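Local coordinates for protein probable 2-dehydropantoate 2-reductase (Bacillus subtilis, PDB 3EGO) that probably catalyses the NADPH-dependent reduction of ketopantoate to pantoate, a step in pantothenate biosynthesis, at residues 38-46 with 54-62; 117-125 with 136-147. All coordinates share one frame; numbering follows the deposited sequence.

Contact 1. Residues 38-46 with 54-62; sequences AAIQSEGIR and FRADCSADT
Ile45 and Ala56 pair in an antiparallel beta hairpin on the Rossmann-type NADP-binding domain, where helix 34-43 runs into strand 45-49. The pair is hydrogen-bonded both ways: Ile45 N to Ala56 O at 2.8 Å and Ala56 N to Ile45 O. Gly44 makes the turn out of the helix with positive phi. Its CA lies so near Ala56 O that a side chain would clash there. On the buried side, Ile45 CD1 touches Cys58 CB at 3.9 Å. Ile40 lays its CG2 branch against Cys58 CB and Ala60 CB. Val27 and Val29 of strand 26-30 also meet Cys58.

Helix 38-43 runs nearly antiparallel to strand 59-61, at 168°. Gln41 bends at chi2 (77°), which brings its amide over the backbone of Ser59. Ala60 N donates to Gln41 OE1 at 3.1 Å, from above the carbonyl plane rather than along a lone pair. A water joins the helix to the residue just before the strand, donating to Ile40 O and accepting from Cys58 N.

Arg46 and Arg55 project from the other face of the hairpin. The two side chains run alongside each other, and the Arg46 guanidinium lies flat on that of Arg55, planes 26° apart, despite like charge. Asp57 probably offsets part of that charge. Its OD1 meets the Arg55 guanidinium edge in plane, in a salt bridge whose hydrogen bond, from NH2 at 3.5 Å, is weak.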
ATOM      1  N   ALA A  38     -15.241  30.894  18.529  1.00 36.56           N
ATOM      2  CA  ALA A  38     -15.786  31.366  19.797  1.00 34.47           C
ATOM      3  C   ALA A  38     -14.802  31.127  20.911  1.00 34.12           C
ATOM      4  O   ALA A  38     -14.642  31.955  21.795  1.00 33.15           O
ATOM      5  CB  ALA A  38     -17.136  30.658  20.127  1.00 36.62           C
ATOM      6  N   ALA A  39     -14.153  29.973  20.883  1.00 32.87           N
ATOM      7  CA  ALA A  39     -13.241  29.611  21.972  1.00 33.02           C
ATOM      8  C   ALA A  39     -11.955  30.449  22.001  1.00 32.79           C
ATOM      9  O   ALA A  39     -11.389  30.691  23.080  1.00 34.93           O
ATOM     10  CB  ALA A  39     -12.913  28.124  21.922  1.00 34.14           C
ATOM     11  N   ILE A  40     -11.466  30.837  20.823  1.00 34.47           N
ATOM     12  CA  ILE A  40     -10.270  31.711  20.722  1.00 33.84           C
ATOM     13  C   ILE A  40     -10.625  33.119  21.209  1.00 39.46           C
ATOM     14  O   ILE A  40      -9.925  33.700  22.043  1.00 40.29           O
ATOM     15  CB  ILE A  40      -9.753  31.805  19.267  1.00 34.63           C
ATOM     16  CG1 ILE A  40      -9.015  30.501  18.866  1.00 27.03           C
ATOM     17  CG2 ILE A  40      -8.850  33.046  19.104  1.00 33.54           C
ATOM     18  CD1 ILE A  40      -8.876  30.275  17.308  1.00 26.66           C
ATOM     19  N   GLN A  41     -11.728  33.645  20.680  1.00 43.30           N
ATOM     20  CA  GLN A  41     -12.233  34.957  21.065  1.00 48.19           C
ATOM     21  C   GLN A  41     -12.472  34.969  22.588  1.00 49.97           C
ATOM     22  O   GLN A  41     -12.556  36.035  23.181  1.00 53.14           O
ATOM     23  CB  GLN A  41     -13.488  35.313  20.237  1.00 45.59           C
ATOM     24  CG  GLN A  41     -13.875  36.806  20.172  1.00 50.26           C
ATOM     25  CD  GLN A  41     -13.010  37.656  19.221  1.00 57.06           C
ATOM     26  OE1 GLN A  41     -13.220  37.689  17.996  1.00 46.18           O
ATOM     27  NE2 GLN A  41     -12.062  38.388  19.800  1.00 62.50           N
ATOM     28  N   SER A  42     -12.477  33.777  23.210  1.00 52.59           N
ATOM     29  CA  SER A  42     -12.789  33.569  24.640  1.00 51.21           C
ATOM     30  C   SER A  42     -11.637  33.389  25.645  1.00 51.14           C
ATOM     31  O   SER A  42     -11.579  34.111  26.643  1.00 51.26           O
ATOM     32  CB  SER A  42     -13.765  32.406  24.808  1.00 53.17           C
ATOM     33  OG  SER A  42     -15.051  32.775  24.348  1.00 55.99           O
ATOM     34  N   GLU A  43     -10.751  32.412  25.458  1.00 45.68           N
ATOM     35  CA  GLU A  43      -9.591  32.383  26.338  1.00 45.12           C
ATOM     36  C   GLU A  43      -8.261  32.652  25.648  1.00 40.65           C
ATOM     37  O   GLU A  43      -7.210  32.407  26.228  1.00 40.83           O
ATOM     38  CB  GLU A  43      -9.497  31.117  27.212  1.00 48.67           C
ATOM     39  CG  GLU A  43      -9.388  29.810  26.473  1.00 53.26           C
ATOM     40  CD  GLU A  43     -10.720  29.121  26.380  1.00 60.30           C
ATOM     41  OE1 GLU A  43     -11.747  29.800  26.600  1.00 64.73           O
ATOM     42  OE2 GLU A  43     -10.742  27.905  26.090  1.00 68.33           O
ATOM     43  N   GLY A  44      -8.323  33.187  24.439  1.00 37.09           N
ATOM     44  CA  GLY A  44      -7.124  33.519  23.673  1.00 36.25           C
ATOM     45  C   GLY A  44      -6.467  32.282  23.100  1.00 34.82           C
ATOM     46  O   GLY A  44      -7.064  31.197  23.069  1.00 36.48           O
ATOM     47  N   ILE A  45      -5.232  32.450  22.650  1.00 32.71           N
ATOM     48  CA  ILE A  45      -4.429  31.331  22.192  1.00 31.84           C
ATOM     49  C   ILE A  45      -3.354  31.024  23.208  1.00 27.50           C
ATOM     50  O   ILE A  45      -2.681  31.927  23.716  1.00 33.14           O
ATOM     51  CB  ILE A  45      -3.782  31.662  20.817  1.00 31.31           C
ATOM     52  CG1 ILE A  45      -4.852  31.610  19.727  1.00 34.00           C
ATOM     53  CG2 ILE A  45      -2.673  30.663  20.475  1.00 32.55           C
ATOM     54  CD1 ILE A  45      -4.379  32.248  18.472  1.00 40.36           C
ATOM     55  N   ARG A  46      -3.159  29.755  23.501  1.00 24.47           N
ATOM     56  CA  ARG A  46      -2.087  29.373  24.396  1.00 25.45           C
ATOM     57  C   ARG A  46      -0.990  28.767  23.569  1.00 27.47           C
ATOM     58  O   ARG A  46      -1.248  27.962  22.694  1.00 26.92           O
ATOM     59  CB  ARG A  46      -2.564  28.322  25.391  1.00 26.36           C
ATOM     60  CG  ARG A  46      -3.766  28.752  26.209  1.00 35.41           C
ATOM     61  CD  ARG A  46      -3.441  29.953  27.105  1.00 45.63           C
ATOM     62  NE  ARG A  46      -4.628  30.535  27.739  1.00 48.08           N
ATOM     63  CZ  ARG A  46      -5.144  30.120  28.898  1.00 47.07           C
ATOM     64  NH1 ARG A  46      -6.222  30.713  29.389  1.00 44.05           N
ATOM     65  NH2 ARG A  46      -4.583  29.115  29.568  1.00 43.82           N
ATOM     66  N   PHE A  54       2.461  30.479  27.253  1.00 25.01           N
ATOM     67  CA  PHE A  54       2.094  31.868  27.049  1.00 25.79           C
ATOM     68  C   PHE A  54       0.641  31.965  26.620  1.00 26.71           C
ATOM     69  O   PHE A  54       0.088  31.011  26.074  1.00 25.02           O
ATOM     70  CB  PHE A  54       2.987  32.493  25.977  1.00 24.44           C
ATOM     71  CG  PHE A  54       4.450  32.348  26.277  1.00 26.49           C
ATOM     72  CD1 PHE A  54       5.092  33.283  27.083  1.00 26.65           C
ATOM     73  CD2 PHE A  54       5.156  31.224  25.848  1.00 24.17           C
ATOM     74  CE1 PHE A  54       6.420  33.122  27.400  1.00 23.37           C
ATOM     75  CE2 PHE A  54       6.492  31.068  26.162  1.00 24.08           C
ATOM     76  CZ  PHE A  54       7.125  32.044  26.931  1.00 24.45           C
ATOM     77  N   ARG A  55       0.037  33.117  26.860  1.00 23.52           N
ATOM     78  CA  ARG A  55      -1.298  33.393  26.360  1.00 25.60           C
ATOM     79  C   ARG A  55      -1.303  34.665  25.555  1.00 25.15           C
ATOM     80  O   ARG A  55      -0.680  35.678  25.927  1.00 28.72           O
ATOM     81  CB  ARG A  55      -2.338  33.510  27.520  1.00 26.45           C
ATOM     82  CG  ARG A  55      -3.737  33.721  26.960  1.00 32.19           C
ATOM     83  CD  ARG A  55      -4.537  34.725  27.763  1.00 49.65           C
ATOM     84  NE  ARG A  55      -5.092  34.168  28.994  1.00 50.53           N
ATOM     85  CZ  ARG A  55      -6.379  34.243  29.344  1.00 46.01           C
ATOM     86  NH1 ARG A  55      -6.763  33.718  30.492  1.00 47.31           N
ATOM     87  NH2 ARG A  55      -7.278  34.848  28.564  1.00 47.36           N
ATOM     88  N   ALA A  56      -1.982  34.619  24.423  1.00 26.76           N
ATOM     89  CA  ALA A  56      -2.180  35.801  23.595  1.00 28.30           C
ATOM     90  C   ALA A  56      -3.647  35.980  23.295  1.00 32.46           C
ATOM     91  O   ALA A  56      -4.339  35.057  22.902  1.00 31.17           O
ATOM     92  CB  ALA A  56      -1.407  35.690  22.243  1.00 30.09           C
ATOM     93  N   ASP A  57      -4.118  37.212  23.394  1.00 36.24           N
ATOM     94  CA  ASP A  57      -5.473  37.445  22.989  1.00 36.77           C
ATOM     95  C   ASP A  57      -5.535  37.743  21.453  1.00 37.64           C
ATOM     96  O   ASP A  57      -4.628  38.338  20.871  1.00 39.84           O
ATOM     97  CB  ASP A  57      -6.108  38.397  24.022  1.00 42.67           C
ATOM     98  CG  ASP A  57      -5.865  37.889  25.503  1.00 46.87           C
ATOM     99  OD1 ASP A  57      -6.196  36.709  25.848  1.00 50.08           O
ATOM    100  OD2 ASP A  57      -5.308  38.650  26.329  1.00 54.55           O
ATOM    101  N   CYS A  58      -6.534  37.169  20.790  1.00 34.64           N
ATOM    102  CA  CYS A  58      -6.633  37.115  19.334  0.50 35.17           C
ATOM    103  C   CYS A  58      -8.115  37.233  18.982  1.00 33.99           C
ATOM    104  O   CYS A  58      -8.934  36.712  19.721  1.00 35.42           O
ATOM    105  CB  CYS A  58      -6.108  35.725  18.904  0.50 31.87           C
ATOM    106  SG  CYS A  58      -5.883  35.417  17.183  0.50 33.69           S
ATOM    107  N   SER A  59      -8.456  37.843  17.849  1.00 34.10           N
ATOM    108  CA  SER A  59      -9.845  37.773  17.370  1.00 34.49           C
ATOM    109  C   SER A  59     -10.009  36.527  16.511  1.00 36.37           C
ATOM    110  O   SER A  59      -9.017  35.897  16.117  1.00 36.40           O
ATOM    111  CB  SER A  59     -10.248  39.029  16.581  1.00 34.41           C
ATOM    112  OG  SER A  59      -9.940  40.184  17.336  1.00 33.72           O
ATOM    113  N   ALA A  60     -11.256  36.156  16.232  1.00 35.58           N
ATOM    114  CA  ALA A  60     -11.540  35.003  15.404  1.00 32.72           C
ATOM    115  C   ALA A  60     -12.858  35.187  14.638  1.00 36.71           C
ATOM    116  O   ALA A  60     -13.708  35.995  15.021  1.00 39.18           O
ATOM    117  CB  ALA A  60     -11.555  33.742  16.240  1.00 33.61           C
ATOM    118  N   ASP A  61     -13.026  34.450  13.562  1.00 36.25           N
ATOM    119  CA  ASP A  61     -14.203  34.596  12.732  1.00 39.29           C
ATOM    120  C   ASP A  61     -14.286  33.360  11.868  1.00 39.17           C
ATOM    121  O   ASP A  61     -13.333  32.586  11.813  1.00 38.01           O
ATOM    122  CB  ASP A  61     -14.062  35.829  11.844  1.00 38.78           C
ATOM    123  CG  ASP A  61     -15.387  36.523  11.586  1.00 50.19           C
ATOM    124  OD1 ASP A  61     -15.436  37.758  11.818  1.00 52.68           O
ATOM    125  OD2 ASP A  61     -16.356  35.836  11.155  1.00 41.18           O
ATOM    126  N   THR A  62     -15.421  33.184  11.181  1.00 36.19           N
ATOM    127  CA  THR A  62     -15.636  32.022  10.352  1.00 37.13           C
ATOM    128  C   THR A  62     -15.670  32.503   8.916  1.00 36.20           C
ATOM    129  O   THR A  62     -15.828  31.738   7.983  1.00 35.97           O
ATOM    130  CB  THR A  62     -16.943  31.295  10.749  1.00 39.99           C
ATOM    131  OG1 THR A  62     -17.983  32.254  10.907  1.00 37.49           O
ATOM    132  CG2 THR A  62     -16.764  30.584  12.095  1.00 34.62           C
TER
HETATM  133  O   HOH W   1      -8.740  36.348  22.641  1.00 35.17           O

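Contact 2. Residues 117-125 with 136-147; sequences IYVGIVEHG and HTGLGAIKWSAF
His124 sets CG anti to its carbonyl carbon (chi1 -68°), and His136 sets CG anti to its own backbone N (chi1 -165°). These turns bring His124 ND1 within 2.9 Å of His136 NE2. The rings meet obliquely, and ND1 lies at the edge of the His136 ring. Ala141 N sits over the centre of one His124 face. Gly138 O lies at the edge of the same ring. His136 ND1 is hydrogen-bonded to Tyr20 OH. An alanine in place of His124 would probably leave His136 NE2 without this close neighbour and open a gap beside Ala141.

Strands 117-122 and 142-146 are antiparallel neighbours in the sheet of the Rossmann-type domain. Val119 pairs with Ser145 and Ile121 with Lys143, each through two backbone hydrogen bonds. The Gly120 and Trp144 backbones come close, CA to CA 3.9 Å, and a side chain on Gly120 would run into Lys143 O. Beyond Val122 the register shifts by one. The chains then pair again at Gly125, where Thr137 and Gly138 together form a classic beta bulge. Ile121 lies near Lys181, the probable proton donor.

On the Trp144 face, the indole turns its edge toward the face of Tyr118, offset, with planes at 79°. Trp144 CZ3 reaches Tyr118 CD1 at 3.7 Å. Tyr118 OH is held by Glu151 O. Glu123 and Lys143 form a salt bridge at the surface. Lys143 NZ meets Glu123 OE2 on its syn side at 3.1 Å, somewhat out of the carboxylate plane, while its bond to OE1 is weak.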
ATOM      1  N   ILE A 117       0.724  38.282  -4.316  1.00 34.94           N
ATOM      2  CA  ILE A 117       0.835  36.906  -3.877  1.00 32.10           C
ATOM      3  C   ILE A 117       2.233  36.547  -3.473  1.00 32.04           C
ATOM      4  O   ILE A 117       3.188  36.755  -4.230  1.00 29.89           O
ATOM      5  CB  ILE A 117       0.390  35.933  -4.953  1.00 32.44           C
ATOM      6  CG1 ILE A 117      -0.993  36.317  -5.473  1.00 31.64           C
ATOM      7  CG2 ILE A 117       0.381  34.479  -4.392  1.00 33.50           C
ATOM      8  CD1 ILE A 117      -2.060  36.385  -4.395  1.00 34.74           C
ATOM      9  N   TYR A 118       2.322  35.969  -2.273  1.00 28.98           N
ATOM     10  CA  TYR A 118       3.550  35.475  -1.708  1.00 25.57           C
ATOM     11  C   TYR A 118       3.345  34.018  -1.335  1.00 25.38           C
ATOM     12  O   TYR A 118       2.229  33.581  -1.013  1.00 26.95           O
ATOM     13  CB  TYR A 118       3.956  36.307  -0.478  1.00 25.53           C
ATOM     14  CG  TYR A 118       4.000  37.788  -0.824  1.00 26.68           C
ATOM     15  CD1 TYR A 118       5.132  38.361  -1.424  1.00 29.51           C
ATOM     16  CD2 TYR A 118       2.890  38.589  -0.622  1.00 30.99           C
ATOM     17  CE1 TYR A 118       5.136  39.721  -1.784  1.00 28.24           C
ATOM     18  CE2 TYR A 118       2.887  39.938  -0.972  1.00 31.89           C
ATOM     19  CZ  TYR A 118       4.013  40.499  -1.550  1.00 31.09           C
ATOM     20  OH  TYR A 118       3.964  41.840  -1.891  1.00 31.32           O
ATOM     21  N   VAL A 119       4.450  33.311  -1.306  1.00 23.76           N
ATOM     22  CA  VAL A 119       4.457  31.881  -1.132  1.00 27.25           C
ATOM     23  C   VAL A 119       5.595  31.559  -0.152  1.00 28.20           C
ATOM     24  O   VAL A 119       6.634  32.197  -0.203  1.00 28.72           O
ATOM     25  CB  VAL A 119       4.665  31.354  -2.594  1.00 29.26           C
ATOM     26  CG1 VAL A 119       6.031  30.747  -2.881  1.00 30.94           C
ATOM     27  CG2 VAL A 119       3.369  30.731  -3.241  1.00 26.69           C
ATOM     28  N   GLY A 120       5.406  30.601   0.757  1.00 25.80           N
ATOM     29  CA  GLY A 120       6.464  30.261   1.715  1.00 24.15           C
ATOM     30  C   GLY A 120       6.361  28.889   2.331  1.00 23.02           C
ATOM     31  O   GLY A 120       5.396  28.173   2.106  1.00 24.08           O
ATOM     32  N   ILE A 121       7.378  28.514   3.078  1.00 22.12           N
ATOM     33  CA  ILE A 121       7.372  27.249   3.755  1.00 23.45           C
ATOM     34  C   ILE A 121       7.575  27.474   5.237  1.00 24.18           C
ATOM     35  O   ILE A 121       8.196  28.456   5.670  1.00 23.11           O
ATOM     36  CB  ILE A 121       8.454  26.306   3.235  1.00 19.69           C
ATOM     37  CG1 ILE A 121       9.841  26.925   3.429  1.00 25.19           C
ATOM     38  CG2 ILE A 121       8.194  25.974   1.736  1.00 25.75           C
ATOM     39  CD1 ILE A 121      10.944  25.950   3.024  1.00 29.01           C
ATOM     40  N   VAL A 122       7.039  26.548   6.007  1.00 22.14           N
ATOM     41  CA  VAL A 122       7.110  26.648   7.450  1.00 24.20           C
ATOM     42  C   VAL A 122       8.037  25.539   7.919  1.00 25.57           C
ATOM     43  O   VAL A 122       7.710  24.360   7.761  1.00 28.51           O
ATOM     44  CB  VAL A 122       5.738  26.390   8.068  1.00 23.02           C
ATOM     45  CG1 VAL A 122       5.842  26.305   9.602  1.00 25.72           C
ATOM     46  CG2 VAL A 122       4.730  27.460   7.618  1.00 19.26           C
ATOM     47  N   GLU A 123       9.158  25.910   8.525  1.00 23.97           N
ATOM     48  CA  GLU A 123      10.090  24.928   9.077  1.00 30.10           C
ATOM     49  C   GLU A 123      10.014  24.701  10.590  1.00 28.96           C
ATOM     50  O   GLU A 123      10.825  23.974  11.161  1.00 28.69           O
ATOM     51  CB  GLU A 123      11.524  25.342   8.733  1.00 29.31           C
ATOM     52  CG  GLU A 123      11.740  25.539   7.229  1.00 31.78           C
ATOM     53  CD  GLU A 123      13.208  25.895   6.889  1.00 37.85           C
ATOM     54  OE1 GLU A 123      13.693  25.455   5.815  1.00 44.36           O
ATOM     55  OE2 GLU A 123      13.868  26.608   7.700  1.00 47.95           O
ATOM     56  N   HIS A 124       9.033  25.311  11.231  1.00 27.04           N
ATOM     57  CA  HIS A 124       8.789  25.074  12.644  1.00 21.69           C
ATOM     58  C   HIS A 124       8.163  23.733  12.800  1.00 23.78           C
ATOM     59  O   HIS A 124       7.544  23.248  11.863  1.00 23.82           O
ATOM     60  CB  HIS A 124       7.779  26.091  13.141  1.00 18.74           C
ATOM     61  CG  HIS A 124       8.290  27.488  13.170  1.00 21.17           C
ATOM     62  ND1 HIS A 124       9.219  27.917  14.088  1.00 23.65           N
ATOM     63  CD2 HIS A 124       7.991  28.563  12.405  1.00 22.24           C
ATOM     64  CE1 HIS A 124       9.473  29.196  13.889  1.00 25.60           C
ATOM     65  NE2 HIS A 124       8.733  29.617  12.884  1.00 22.75           N
ATOM     66  N   GLY A 125       8.315  23.152  13.994  1.00 20.74           N
ATOM     67  CA  GLY A 125       7.521  22.030  14.445  1.00 24.28           C
ATOM     68  C   GLY A 125       6.398  22.633  15.284  1.00 22.52           C
ATOM     69  O   GLY A 125       6.645  23.438  16.150  1.00 23.87           O
ATOM     70  N   HIS A 136       4.785  24.612  20.486  1.00 20.73           N
ATOM     71  CA  HIS A 136       5.853  24.938  19.538  1.00 19.45           C
ATOM     72  C   HIS A 136       6.980  23.926  19.804  1.00 23.19           C
ATOM     73  O   HIS A 136       7.893  24.180  20.656  1.00 24.83           O
ATOM     74  CB  HIS A 136       6.369  26.363  19.791  1.00 22.81           C
ATOM     75  CG  HIS A 136       7.208  26.928  18.681  1.00 18.53           C
ATOM     76  ND1 HIS A 136       7.737  28.200  18.727  1.00 22.77           N
ATOM     77  CD2 HIS A 136       7.601  26.399  17.488  1.00 20.65           C
ATOM     78  CE1 HIS A 136       8.417  28.438  17.620  1.00 22.35           C
ATOM     79  NE2 HIS A 136       8.348  27.363  16.847  1.00 24.25           N
ATOM     80  N   THR A 137       6.891  22.782  19.125  1.00 23.18           N
ATOM     81  CA  THR A 137       7.802  21.649  19.367  1.00 23.99           C
ATOM     82  C   THR A 137       9.152  21.747  18.653  1.00 26.76           C
ATOM     83  O   THR A 137      10.106  21.056  19.024  1.00 27.15           O
ATOM     84  CB  THR A 137       7.143  20.299  18.919  1.00 25.63           C
ATOM     85  OG1 THR A 137       6.650  20.430  17.585  1.00 23.96           O
ATOM     86  CG2 THR A 137       6.001  19.956  19.794  1.00 25.89           C
ATOM     87  N   GLY A 138       9.240  22.591  17.632  1.00 25.40           N
ATOM     88  CA  GLY A 138      10.418  22.629  16.770  1.00 27.68           C
ATOM     89  C   GLY A 138      10.696  24.080  16.447  1.00 25.05           C
ATOM     90  O   GLY A 138       9.938  24.728  15.771  1.00 22.90           O
ATOM     91  N   LEU A 139      11.771  24.613  16.990  1.00 25.64           N
ATOM     92  CA  LEU A 139      12.055  26.009  16.826  1.00 26.90           C
ATOM     93  C   LEU A 139      12.694  26.187  15.462  1.00 29.30           C
ATOM     94  O   LEU A 139      13.902  25.981  15.297  1.00 30.18           O
ATOM     95  CB  LEU A 139      12.981  26.495  17.948  1.00 30.29           C
ATOM     96  CG  LEU A 139      12.522  26.157  19.382  1.00 30.48           C
ATOM     97  CD1 LEU A 139      13.541  26.668  20.432  1.00 35.93           C
ATOM     98  CD2 LEU A 139      11.152  26.774  19.661  1.00 32.66           C
ATOM     99  N   GLY A 140      11.884  26.560  14.483  1.00 25.16           N
ATOM    100  CA  GLY A 140      12.339  26.694  13.102  1.00 25.90           C
ATOM    101  C   GLY A 140      12.260  28.129  12.634  1.00 26.75           C
ATOM    102  O   GLY A 140      12.646  29.079  13.351  1.00 26.00           O
ATOM    103  N   ALA A 141      11.692  28.300  11.448  1.00 24.82           N
ATOM    104  CA  ALA A 141      11.578  29.603  10.805  1.00 24.30           C
ATOM    105  C   ALA A 141      10.490  29.510   9.761  1.00 24.05           C
ATOM    106  O   ALA A 141      10.051  28.409   9.429  1.00 23.40           O
ATOM    107  CB  ALA A 141      12.913  29.944  10.112  1.00 25.82           C
ATOM    108  N   ILE A 142      10.059  30.655   9.253  1.00 22.54           N
ATOM    109  CA  ILE A 142       9.259  30.719   8.047  1.00 22.07           C
ATOM    110  C   ILE A 142      10.116  31.374   6.995  1.00 23.58           C
ATOM    111  O   ILE A 142      10.832  32.340   7.279  1.00 22.73           O
ATOM    112  CB  ILE A 142       7.975  31.520   8.258  1.00 22.22           C
ATOM    113  CG1 ILE A 142       6.996  30.687   9.125  1.00 22.58           C
ATOM    114  CG2 ILE A 142       7.311  31.906   6.899  1.00 22.90           C
ATOM    115  CD1 ILE A 142       5.655  31.502   9.494  1.00 25.38           C
ATOM    116  N   LYS A 143      10.079  30.835   5.785  1.00 23.55           N
ATOM    117  CA  LYS A 143      10.772  31.461   4.646  1.00 23.54           C
ATOM    118  C   LYS A 143       9.767  31.766   3.555  1.00 22.64           C
ATOM    119  O   LYS A 143       8.871  30.969   3.254  1.00 22.91           O
ATOM    120  CB  LYS A 143      11.883  30.527   4.128  1.00 21.69           C
ATOM    121  CG  LYS A 143      13.022  30.301   5.133  1.00 23.81           C
ATOM    122  CD  LYS A 143      13.941  29.189   4.689  1.00 33.00           C
ATOM    123  CE  LYS A 143      15.277  29.207   5.449  1.00 41.12           C
ATOM    124  NZ  LYS A 143      15.812  27.831   5.610  1.00 45.36           N
ATOM    125  N   TRP A 144       9.875  32.938   2.953  1.00 24.22           N
ATOM    126  CA  TRP A 144       8.876  33.339   1.973  1.00 22.19           C
ATOM    127  C   TRP A 144       9.545  34.004   0.758  1.00 24.66           C
ATOM    128  O   TRP A 144      10.705  34.431   0.848  1.00 24.21           O
ATOM    129  CB  TRP A 144       7.842  34.294   2.575  1.00 22.71           C
ATOM    130  CG  TRP A 144       8.464  35.551   3.036  1.00 21.99           C
ATOM    131  CD1 TRP A 144       9.170  35.750   4.199  1.00 20.21           C
ATOM    132  CD2 TRP A 144       8.468  36.797   2.333  1.00 21.85           C
ATOM    133  NE1 TRP A 144       9.621  37.054   4.250  1.00 24.72           N
ATOM    134  CE2 TRP A 144       9.187  37.724   3.126  1.00 21.39           C
ATOM    135  CE3 TRP A 144       7.924  37.218   1.105  1.00 23.88           C
ATOM    136  CZ2 TRP A 144       9.420  39.071   2.711  1.00 24.90           C
ATOM    137  CZ3 TRP A 144       8.135  38.561   0.692  1.00 22.75           C
ATOM    138  CH2 TRP A 144       8.882  39.467   1.505  1.00 27.43           C
ATOM    139  N   SER A 145       8.797  34.076  -0.347  1.00 24.07           N
ATOM    140  CA  SER A 145       9.262  34.672  -1.608  1.00 26.16           C
ATOM    141  C   SER A 145       8.088  35.368  -2.240  1.00 25.87           C
ATOM    142  O   SER A 145       6.943  35.028  -1.921  1.00 27.55           O
ATOM    143  CB  SER A 145       9.711  33.581  -2.561  1.00 27.45           C
ATOM    144  OG  SER A 145      10.719  32.785  -1.973  1.00 34.98           O
ATOM    145  N   ALA A 146       8.332  36.321  -3.148  1.00 27.16           N
ATOM    146  CA  ALA A 146       7.271  36.872  -3.992  1.00 26.17           C
ATOM    147  C   ALA A 146       6.849  35.899  -5.100  1.00 25.34           C
ATOM    148  O   ALA A 146       7.683  35.262  -5.744  1.00 29.60           O
ATOM    149  CB  ALA A 146       7.739  38.254  -4.680  1.00 30.91           C
ATOM    150  N   PHE A 147       5.565  35.793  -5.352  1.00 28.64           N
ATOM    151  CA  PHE A 147       5.134  34.919  -6.445  1.00 32.76           C
ATOM    152  C   PHE A 147       4.732  35.840  -7.598  1.00 33.48           C
ATOM    153  O   PHE A 147       4.042  36.844  -7.416  1.00 35.55           O
ATOM    154  CB  PHE A 147       3.987  33.995  -6.018  1.00 31.56           C
ATOM    155  CG  PHE A 147       3.505  33.042  -7.091  1.00 35.27           C
ATOM    156  CD1 PHE A 147       4.136  31.825  -7.314  1.00 35.48           C
ATOM    157  CD2 PHE A 147       2.396  33.351  -7.853  1.00 34.12           C
ATOM    158  CE1 PHE A 147       3.652  30.930  -8.297  1.00 34.75           C
ATOM    159  CE2 PHE A 147       1.935  32.466  -8.837  1.00 39.41           C
ATOM    160  CZ  PHE A 147       2.568  31.266  -9.053  1.00 34.12           C
TER
HETATM  161  O   HOH W   2       1.489  38.268  -7.227  1.00 41.07           O

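Overall arrangement
Both contacts belong to one mixed sheet, in which strand 45-49 of contact 1 lies next to strand 133-138 of contact 2. Their centres are 22 Å apart and their nearest atoms about 7 Å apart. Contact 1 lies far out, about 22 Å from the centre of the chain. It joins a helix and a short hairpin, and few backbone bonds cross it. Charged arginines mark its outer face. Contact 2 is more central, about 8 Å from that centre. It is held mainly by long strand pairing, with aromatic and histidine rings, and its salt bridge involves the exposed Glu123. Its Ile121 side chain lies about 4 Å from that of Lys181, the probable proton donor.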